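Local coordinates for protein hydrogenase-specific maturation endopeptidase (Thermococcus kodakarensis, PDB 5IJA) that probably acts as an endopeptidase that trims the C-terminal extension of a [NiFe] hydrogenase large-subunit precursor, completing its maturation, at residues 2-7 and 44-49; 57-62 and 85-90; 67-72 and 115-120. One frame throughout, in Å; residues are numbered along the deposited sequence.

The chain opens with strand 3-8, and contact 1 brings the turn at 44-49, which leads from strand 33-37 toward strand 52-59, back beside the start of that first strand. It closes before either of the others begins. Contacts 2 and 3 cross along the sequence: 57-62 and 67-72 are met in turn by 85-90 and 115-120. Contact 2 joins the end of strand 52-59 to the start of helix 88-103; contact 3 pairs edge strand 69-73 with strand 111-118. Their centres lie about 8 Å apart, and D57 O lies 2.8 Å from I117 N, a probable hydrogen bond. All three reach one mixed sheet, with contact 1 across the chain's centre from the others.

Contact 1. Residues 2-7 and 44-49; sequences RVLILA and ANHYNG
R2 meets N48 just before strand 3-8 begins, its guanidinium gripping a single carbonyl oxygen end-on with two nitrogens. The shorter and straighter bond, R2 NH1 to N48 O, spans 3.0 Å with an N-H...O angle of 158°; NH2 reaches the same N48 O at 3.3 Å. The acceptor lies in the guanidinium plane, but the two donors approach it differently: NH2 sits in the carbonyl plane on a lone pair, whereas NH1 stands above that plane. A bend at chi3 (-54°) turns the arginine chain back toward the turn. N48 N is bonded to E50, whose carboxylate also forms a long, weak ion pair with R2.

Two residues on, L4 divides its methyls between two rings. CD1 comes to the edge of the H46 imidazole, 3.5 Å from H46 NE2, while CD2 meets the edge of the Y47 phenol at CD1, 4.0 Å away. With CG anti to the backbone N (chi1 171°), the leucine fork extends across to the turn. The polar ends of these rings are held elsewhere, H46 NE2 by N32 and Y47 OH by the carbonyl of E50. The backbone N of G49 lies over the centre of one face of the Y47 ring.

A forked cationic grip and methyl-to-ring van der Waals contact thus hold the irregular link between strands 33-37 and 52-59 against the N-terminal end of strand 3-8, which lies between them in the sheet.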
loop_
_atom_site.group_PDB
_atom_site.type_symbol
_atom_site.label_atom_id
_atom_site.label_comp_id
_atom_site.label_asym_id
_atom_site.label_seq_id
_atom_site.Cartn_x
_atom_site.Cartn_y
_atom_site.Cartn_z
ATOM N N ARG A 2 16.120 -7.273 1.641
ATOM C CA ARG A 2 14.931 -7.919 2.181
ATOM C C ARG A 2 13.796 -6.929 2.152
ATOM O O ARG A 2 13.948 -5.806 2.616
ATOM C CB ARG A 2 15.163 -8.413 3.603
ATOM C CG ARG A 2 15.939 -9.712 3.673
ATOM C CD ARG A 2 16.195 -10.115 5.106
ATOM N NE ARG A 2 16.843 -9.055 5.870
ATOM C CZ ARG A 2 16.327 -8.507 6.965
ATOM N NH1 ARG A 2 15.147 -8.923 7.423
ATOM N NH2 ARG A 2 16.988 -7.548 7.603
ATOM N N VAL A 3 12.663 -7.355 1.614
ATOM C CA VAL A 3 11.556 -6.448 1.323
ATOM C C VAL A 3 10.341 -6.783 2.162
ATOM O O VAL A 3 10.004 -7.953 2.342
ATOM C CB VAL A 3 11.205 -6.495 -0.196
ATOM C CG1 VAL A 3 10.156 -5.449 -0.555
ATOM C CG2 VAL A 3 12.470 -6.276 -1.033
ATOM N N LEU A 4 9.708 -5.760 2.737
ATOM C CA LEU A 4 8.457 -5.954 3.473
ATOM C C LEU A 4 7.318 -5.256 2.744
ATOM O O LEU A 4 7.456 -4.106 2.338
ATOM C CB LEU A 4 8.574 -5.414 4.900
ATOM C CG LEU A 4 7.311 -5.327 5.767
ATOM C CD1 LEU A 4 6.636 -6.686 5.979
ATOM C CD2 LEU A 4 7.647 -4.704 7.096
ATOM N N ILE A 5 6.205 -5.954 2.557
ATOM C CA ILE A 5 5.044 -5.365 1.890
ATOM C C ILE A 5 3.995 -5.004 2.932
ATOM O O ILE A 5 3.660 -5.823 3.774
ATOM C CB ILE A 5 4.475 -6.331 0.844
ATOM C CG1 ILE A 5 5.506 -6.530 -0.282
ATOM C CG2 ILE A 5 3.148 -5.833 0.309
ATOM C CD1 ILE A 5 5.220 -7.707 -1.169
ATOM N N LEU A 6 3.526 -3.757 2.906
ATOM C CA LEU A 6 2.478 -3.295 3.806
ATOM C C LEU A 6 1.195 -3.101 3.021
ATOM O O LEU A 6 1.134 -2.240 2.159
ATOM C CB LEU A 6 2.862 -1.977 4.477
ATOM C CG LEU A 6 4.177 -1.932 5.245
ATOM C CD1 LEU A 6 4.316 -0.579 5.936
ATOM C CD2 LEU A 6 4.250 -3.082 6.232
ATOM N N ALA A 7 0.176 -3.903 3.313
ATOM C CA ALA A 7 -1.096 -3.763 2.624
ATOM C C ALA A 7 -2.046 -2.950 3.475
ATOM O O ALA A 7 -2.296 -3.308 4.627
ATOM C CB ALA A 7 -1.691 -5.129 2.317
ATOM N N ALA A 44 4.939 -2.367 14.507
ATOM C CA ALA A 44 5.871 -2.442 15.633
ATOM C C ALA A 44 6.268 -3.888 15.931
ATOM O O ALA A 44 7.453 -4.205 16.101
ATOM C CB ALA A 44 5.259 -1.789 16.869
ATOM N N ASN A 45 5.277 -4.770 15.941
ATOM C CA ASN A 45 5.513 -6.174 16.246
ATOM C C ASN A 45 6.093 -6.983 15.087
ATOM O O ASN A 45 6.549 -8.114 15.277
ATOM C CB ASN A 45 4.209 -6.828 16.711
ATOM C CG ASN A 45 3.745 -6.301 18.048
ATOM O OD1 ASN A 45 4.552 -6.108 18.956
ATOM N ND2 ASN A 45 2.443 -6.063 18.180
ATOM N N HIS A 46 6.087 -6.413 13.888
ATOM C CA HIS A 46 6.389 -7.203 12.703
ATOM C C HIS A 46 7.727 -6.864 12.032
ATOM O O HIS A 46 8.391 -7.736 11.469
ATOM C CB HIS A 46 5.257 -7.036 11.687
ATOM C CG HIS A 46 5.372 -7.946 10.501
ATOM N ND1 HIS A 46 4.860 -9.227 10.491
ATOM C CD2 HIS A 46 5.951 -7.764 9.291
ATOM C CE1 HIS A 46 5.110 -9.791 9.323
ATOM N NE2 HIS A 46 5.778 -8.928 8.580
ATOM N N TYR A 47 8.103 -5.592 12.061
ATOM C CA TYR A 47 9.285 -5.137 11.332
ATOM C C TYR A 47 10.543 -5.867 11.792
ATOM O O TYR A 47 10.750 -6.056 12.990
ATOM C CB TYR A 47 9.474 -3.632 11.508
ATOM C CG TYR A 47 10.645 -3.099 10.703
ATOM C CD1 TYR A 47 10.633 -3.146 9.315
ATOM C CD2 TYR A 47 11.746 -2.532 11.331
ATOM C CE1 TYR A 47 11.701 -2.673 8.570
ATOM C CE2 TYR A 47 12.822 -2.054 10.595
ATOM C CZ TYR A 47 12.788 -2.118 9.220
ATOM O OH TYR A 47 13.847 -1.640 8.481
ATOM N N ASN A 48 11.374 -6.273 10.838
ATOM C CA ASN A 48 12.589 -7.030 11.137
ATOM C C ASN A 48 13.800 -6.508 10.368
ATOM O O ASN A 48 14.647 -7.282 9.910
ATOM C CB ASN A 48 12.368 -8.516 10.827
ATOM C CG ASN A 48 13.471 -9.412 11.394
ATOM O OD1 ASN A 48 13.988 -9.174 12.487
ATOM N ND2 ASN A 48 13.837 -10.440 10.639
ATOM N N GLY A 49 13.875 -5.191 10.203
ATOM C CA GLY A 49 15.051 -4.577 9.596
ATOM C C GLY A 49 15.072 -4.560 8.075
ATOM O O GLY A 49 16.111 -4.268 7.463
#

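Contact 2. Residues 57-62 and 85-90; sequences DAILSD and IRSAHF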
loop_
_atom_site.group_PDB
_atom_site.type_symbol
_atom_site.label_atom_id
_atom_site.label_comp_id
_atom_site.label_asym_id
_atom_site.label_seq_id
_atom_site.Cartn_x
_atom_site.Cartn_y
_atom_site.Cartn_z
ATOM N N ASP A 57 -1.991 0.400 -1.517
ATOM C CA ASP A 57 -3.187 1.046 -1.045
ATOM C C ASP A 57 -4.200 1.359 -2.130
ATOM O O ASP A 57 -3.850 1.591 -3.245
ATOM C CB ASP A 57 -2.789 2.332 -0.345
ATOM C CG ASP A 57 -3.886 2.902 0.524
ATOM O OD1 ASP A 57 -4.896 2.250 0.733
ATOM O OD2 ASP A 57 -3.721 4.018 0.989
ATOM N N ALA A 58 -5.466 1.391 -1.743
ATOM C CA ALA A 58 -6.532 1.951 -2.572
ATOM C C ALA A 58 -6.477 3.470 -2.515
ATOM O O ALA A 58 -6.269 4.039 -1.447
ATOM C CB ALA A 58 -7.883 1.453 -2.107
ATOM N N ILE A 59 -6.648 4.134 -3.658
ATOM C CA ILE A 59 -6.582 5.591 -3.702
ATOM C C ILE A 59 -7.714 6.195 -4.530
ATOM O O ILE A 59 -8.346 5.504 -5.318
ATOM C CB ILE A 59 -5.254 6.098 -4.288
ATOM C CG1 ILE A 59 -5.155 5.745 -5.777
ATOM C CG2 ILE A 59 -4.068 5.580 -3.469
ATOM C CD1 ILE A 59 -4.024 6.423 -6.507
ATOM N N LEU A 60 -7.963 7.485 -4.329
ATOM C CA LEU A 60 -8.889 8.233 -5.170
ATOM C C LEU A 60 -8.116 9.250 -5.979
ATOM O O LEU A 60 -7.292 9.994 -5.449
ATOM C CB LEU A 60 -9.975 8.935 -4.341
ATOM C CG LEU A 60 -10.951 8.051 -3.556
ATOM C CD1 LEU A 60 -12.035 8.879 -2.872
ATOM C CD2 LEU A 60 -11.573 6.993 -4.454
ATOM N N SER A 61 -8.382 9.269 -7.276
ATOM C CA SER A 61 -7.784 10.248 -8.159
ATOM C C SER A 61 -8.806 10.667 -9.205
ATOM O O SER A 61 -9.793 9.961 -9.449
ATOM C CB SER A 61 -6.535 9.684 -8.821
ATOM O OG SER A 61 -5.985 10.603 -9.743
ATOM N N ASP A 62 -8.579 11.825 -9.808
ATOM C CA ASP A 62 -9.472 12.302 -10.851
ATOM C C ASP A 62 -8.707 12.588 -12.135
ATOM O O ASP A 62 -9.302 12.739 -13.201
ATOM C CB ASP A 62 -10.231 13.532 -10.371
ATOM C CG ASP A 62 -11.047 13.247 -9.130
ATOM O OD1 ASP A 62 -11.509 12.095 -8.979
ATOM O OD2 ASP A 62 -11.224 14.168 -8.300
ATOM N N ILE A 85 -2.847 12.401 -5.526
ATOM C CA ILE A 85 -3.313 11.099 -5.090
ATOM C C ILE A 85 -3.989 11.189 -3.761
ATOM O O ILE A 85 -3.519 11.906 -2.924
ATOM C CB ILE A 85 -2.127 10.139 -4.892
ATOM C CG1 ILE A 85 -1.305 9.949 -6.164
ATOM C CG2 ILE A 85 -2.584 8.794 -4.415
ATOM C CD1 ILE A 85 -2.020 10.203 -7.468
ATOM N N ARG A 86 -5.052 10.444 -3.541
ATOM C CA ARG A 86 -5.665 10.472 -2.224
ATOM C C ARG A 86 -5.874 9.111 -1.626
ATOM O O ARG A 86 -6.755 8.397 -2.012
ATOM C CB ARG A 86 -6.984 11.245 -2.245
ATOM C CG ARG A 86 -6.938 12.396 -3.227
ATOM C CD ARG A 86 -8.260 13.131 -3.328
ATOM N NE ARG A 86 -8.356 13.845 -4.584
ATOM C CZ ARG A 86 -8.164 15.151 -4.739
ATOM N NH1 ARG A 86 -7.883 15.931 -3.710
ATOM N NH2 ARG A 86 -8.261 15.681 -5.940
ATOM N N SER A 87 -5.088 8.793 -0.610
ATOM C CA SER A 87 -5.358 7.609 0.161
ATOM C C SER A 87 -5.519 8.032 1.559
ATOM O O SER A 87 -4.577 8.361 2.239
ATOM C CB SER A 87 -4.254 6.605 0.061
ATOM O OG SER A 87 -3.087 7.133 0.529
ATOM N N ALA A 88 -6.740 7.901 2.016
ATOM C CA ALA A 88 -7.081 8.220 3.372
ATOM C C ALA A 88 -6.231 7.310 4.222
ATOM O O ALA A 88 -5.814 7.688 5.294
ATOM C CB ALA A 88 -8.552 7.960 3.620
ATOM N N HIS A 89 -6.042 6.089 3.744
ATOM C CA HIS A 89 -5.379 5.095 4.517
ATOM C C HIS A 89 -3.926 5.367 4.804
ATOM O O HIS A 89 -3.547 5.369 5.930
ATOM C CB HIS A 89 -5.457 3.793 3.782
ATOM C CG HIS A 89 -6.820 3.421 3.335
ATOM N ND1 HIS A 89 -7.786 2.980 4.199
ATOM C CD2 HIS A 89 -7.364 3.365 2.105
ATOM C CE1 HIS A 89 -8.878 2.696 3.524
ATOM N NE2 HIS A 89 -8.647 2.924 2.252
ATOM N N PHE A 90 -3.134 5.688 3.807
ATOM C CA PHE A 90 -1.747 5.953 4.081
ATOM C C PHE A 90 -1.692 7.204 4.915
ATOM O O PHE A 90 -0.944 7.285 5.838
ATOM C CB PHE A 90 -0.888 6.050 2.838
ATOM C CG PHE A 90 0.570 6.131 3.131
ATOM C CD1 PHE A 90 1.162 5.238 3.974
ATOM C CD2 PHE A 90 1.328 7.118 2.603
ATOM C CE1 PHE A 90 2.487 5.316 4.262
ATOM C CE2 PHE A 90 2.657 7.213 2.884
ATOM C CZ PHE A 90 3.238 6.302 3.705
#
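This is an isolated antiparallel bridge where the chain leaving strand 52-59 passes the approach to helix 88-103. The fold is a three-layer alpha/beta/alpha sandwich around a five-stranded mixed sheet of order 2-1-3-5-4, with only 69-73 antiparallel, as in hydrogenase maturation proteases. L60 and R86 form the hydrogen-bonded pair, with L60 N to R86 O at 2.8 Å and nearly straight (165°), and R86 N to L60 O at 3.0 Å and more bent. R86 O also receives a CA-H...O contact from I59.

S87 occupies the N-cap position, and the first turn of the helix then brings H89 against D57 at the strand's end. D57 OD1 comes 3.0 Å from H89 CD2, with the carboxylate and imidazole planes 65° apart; the two side chains thus touch carbon to oxygen, without a hydrogen bond. H89 NE2 is instead bonded to D16. The convergence of D16, D57 and H89 resembles the metal-recognition site known in relatives, though no metal is evident here. D57 OD1 is buried with no hydrogen-bonding partner in the model. F90 N makes only a weak, less certain bond to D57 OD2.

Farther along, R86 extends past L60 O toward D62; their charges lie near each other but beyond salt-bridge range. I59 also touches F114 of the adjacent strand 111-118 and V70 of the strand beyond it. CG1 of I59 sits between the backbone N and carbonyl carbon (chi1 68°), carrying CD1 into a tight 3.5 Å contact with I85 CG2.

Contact 3. Residues 67-72 and 115-120; sequences GEVVHF and IGIVAK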
loop_
_atom_site.group_PDB
_atom_site.type_symbol
_atom_site.label_atom_id
_atom_site.label_comp_id
_atom_site.label_asym_id
_atom_site.label_seq_id
_atom_site.Cartn_x
_atom_site.Cartn_y
_atom_site.Cartn_z
ATOM N N GLY A 67 -9.043 1.562 -11.742
ATOM C CA GLY A 67 -8.278 0.396 -12.141
ATOM C C GLY A 67 -6.853 0.751 -12.507
ATOM O O GLY A 67 -6.003 -0.124 -12.690
ATOM N N GLU A 68 -6.593 2.048 -12.626
ATOM C CA GLU A 68 -5.242 2.540 -12.874
ATOM C C GLU A 68 -4.358 2.339 -11.653
ATOM O O GLU A 68 -4.840 2.355 -10.526
ATOM C CB GLU A 68 -5.261 4.022 -13.227
ATOM C CG GLU A 68 -4.294 4.423 -14.311
ATOM C CD GLU A 68 -4.950 4.401 -15.667
ATOM O OE1 GLU A 68 -5.570 5.425 -16.031
ATOM O OE2 GLU A 68 -4.864 3.355 -16.348
ATOM N N VAL A 69 -3.063 2.173 -11.876
ATOM C CA VAL A 69 -2.130 2.018 -10.768
ATOM C C VAL A 69 -0.989 3.038 -10.843
ATOM O O VAL A 69 -0.417 3.272 -11.909
ATOM C CB VAL A 69 -1.553 0.596 -10.729
ATOM C CG1 VAL A 69 -0.516 0.482 -9.641
ATOM C CG2 VAL A 69 -2.673 -0.434 -10.535
ATOM N N VAL A 70 -0.677 3.656 -9.707
ATOM C CA VAL A 70 0.469 4.543 -9.607
ATOM C C VAL A 70 1.553 3.892 -8.771
ATOM O O VAL A 70 1.265 3.035 -7.931
ATOM C CB VAL A 70 0.101 5.888 -8.981
ATOM C CG1 VAL A 70 -0.947 6.580 -9.817
ATOM C CG2 VAL A 70 -0.409 5.688 -7.549
ATOM N N HIS A 71 2.795 4.315 -8.996
ATOM C CA HIS A 71 3.945 3.811 -8.246
ATOM C C HIS A 71 4.939 4.929 -8.018
ATOM O O HIS A 71 5.589 5.385 -8.953
ATOM C CB HIS A 71 4.619 2.648 -8.980
ATOM C CG HIS A 71 5.926 2.220 -8.385
ATOM N ND1 HIS A 71 6.869 1.514 -9.102
ATOM C CD2 HIS A 71 6.441 2.374 -7.140
ATOM C CE1 HIS A 71 7.916 1.271 -8.331
ATOM N NE2 HIS A 71 7.680 1.782 -7.136
ATOM N N PHE A 72 5.056 5.361 -6.765
ATOM C CA PHE A 72 6.002 6.398 -6.392
ATOM C C PHE A 72 6.975 5.864 -5.353
ATOM O O PHE A 72 6.686 4.879 -4.664
ATOM C CB PHE A 72 5.268 7.622 -5.840
ATOM C CG PHE A 72 4.124 8.079 -6.688
ATOM C CD1 PHE A 72 4.309 8.365 -8.032
ATOM C CD2 PHE A 72 2.856 8.218 -6.144
ATOM C CE1 PHE A 72 3.253 8.784 -8.812
ATOM C CE2 PHE A 72 1.795 8.635 -6.915
ATOM C CZ PHE A 72 1.991 8.920 -8.253
ATOM N N ILE A 115 2.434 1.942 -3.935
ATOM C CA ILE A 115 1.636 1.510 -5.065
ATOM C C ILE A 115 0.190 1.838 -4.763
ATOM O O ILE A 115 -0.367 1.348 -3.771
ATOM C CB ILE A 115 1.787 0.005 -5.317
ATOM C CG1 ILE A 115 3.267 -0.346 -5.462
ATOM C CG2 ILE A 115 0.990 -0.396 -6.564
ATOM C CD1 ILE A 115 3.525 -1.880 -5.569
ATOM N N GLY A 116 -0.410 2.690 -5.589
ATOM C CA GLY A 116 -1.792 3.087 -5.397
ATOM C C GLY A 116 -2.703 2.534 -6.479
ATOM O O GLY A 116 -2.386 2.614 -7.668
ATOM N N ILE A 117 -3.823 1.961 -6.062
ATOM C CA ILE A 117 -4.787 1.379 -6.990
ATOM C C ILE A 117 -6.033 2.245 -7.003
ATOM O O ILE A 117 -6.720 2.368 -5.982
ATOM C CB ILE A 117 -5.151 -0.063 -6.602
ATOM C CG1 ILE A 117 -3.891 -0.931 -6.537
ATOM C CG2 ILE A 117 -6.163 -0.656 -7.591
ATOM C CD1 ILE A 117 -4.091 -2.224 -5.748
ATOM N N VAL A 118 -6.317 2.857 -8.151
ATOM C CA VAL A 118 -7.389 3.845 -8.220
ATOM C C VAL A 118 -8.750 3.161 -8.144
ATOM O O VAL A 118 -9.128 2.372 -9.008
ATOM C CB VAL A 118 -7.297 4.712 -9.497
ATOM C CG1 VAL A 118 -8.490 5.653 -9.588
ATOM C CG2 VAL A 118 -6.006 5.504 -9.515
ATOM N N ALA A 119 -9.475 3.474 -7.077
ATOM C CA ALA A 119 -10.752 2.859 -6.795
ATOM C C ALA A 119 -11.863 3.418 -7.687
ATOM O O ALA A 119 -11.725 4.489 -8.282
ATOM C CB ALA A 119 -11.109 3.062 -5.334
ATOM N N LYS A 120 -12.960 2.682 -7.761
ATOM C CA LYS A 120 -14.142 3.126 -8.491
ATOM C C LYS A 120 -15.338 3.237 -7.543
ATOM O O LYS A 120 -15.957 4.294 -7.422
ATOM C CB LYS A 120 -14.465 2.160 -9.628
ATOM C CG LYS A 120 -15.753 2.482 -10.362
ATOM C CD LYS A 120 -16.208 1.302 -11.200
ATOM C CE LYS A 120 -17.277 1.721 -12.194
ATOM N NZ LYS A 120 -17.982 0.532 -12.739
#
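G67 and E68 both face V118, forming a G1 beta bulge at the end of the antiparallel ladder between edge strand 69-73 and strand 111-118. The axes of 69-72 and 115-118 approach to 4.6 Å, their directions differing by 161°. In the bulge, G67 N donates to V118 O (2.9 Å) almost in line, at 177°, and V118 N donates to E68 O (2.8 Å); the backbone angles of G67, with positive phi (91°), suit glycine. V70 and G116 then form a hydrogen-bonded pair, V70 N to G116 O and G116 N to V70 O, both at 2.9 Å. Each of these two oxygens also accepts a CA-H: G116 O from V69 CA at 3.2 Å, V70 O from I115 CA.

I115 and I117 send their own backbone bonds the other way, to strand 52-59, so 115-118 is bonded to a strand on each edge. Toward helix 130-146, V69 packs CG1 against I115 CG2 (3.5 Å). On the other face, V70 CG2 rests 3.6 Å from G116 CA, against a residue that has no side chain.

The pairing is therefore carried by four main-chain bonds, while H71 and K120 find polar partners outside it, in H113 and E131. V69, I115 and I117 supply the apolar part of the helix-facing side, to which H71 adds a polar ring.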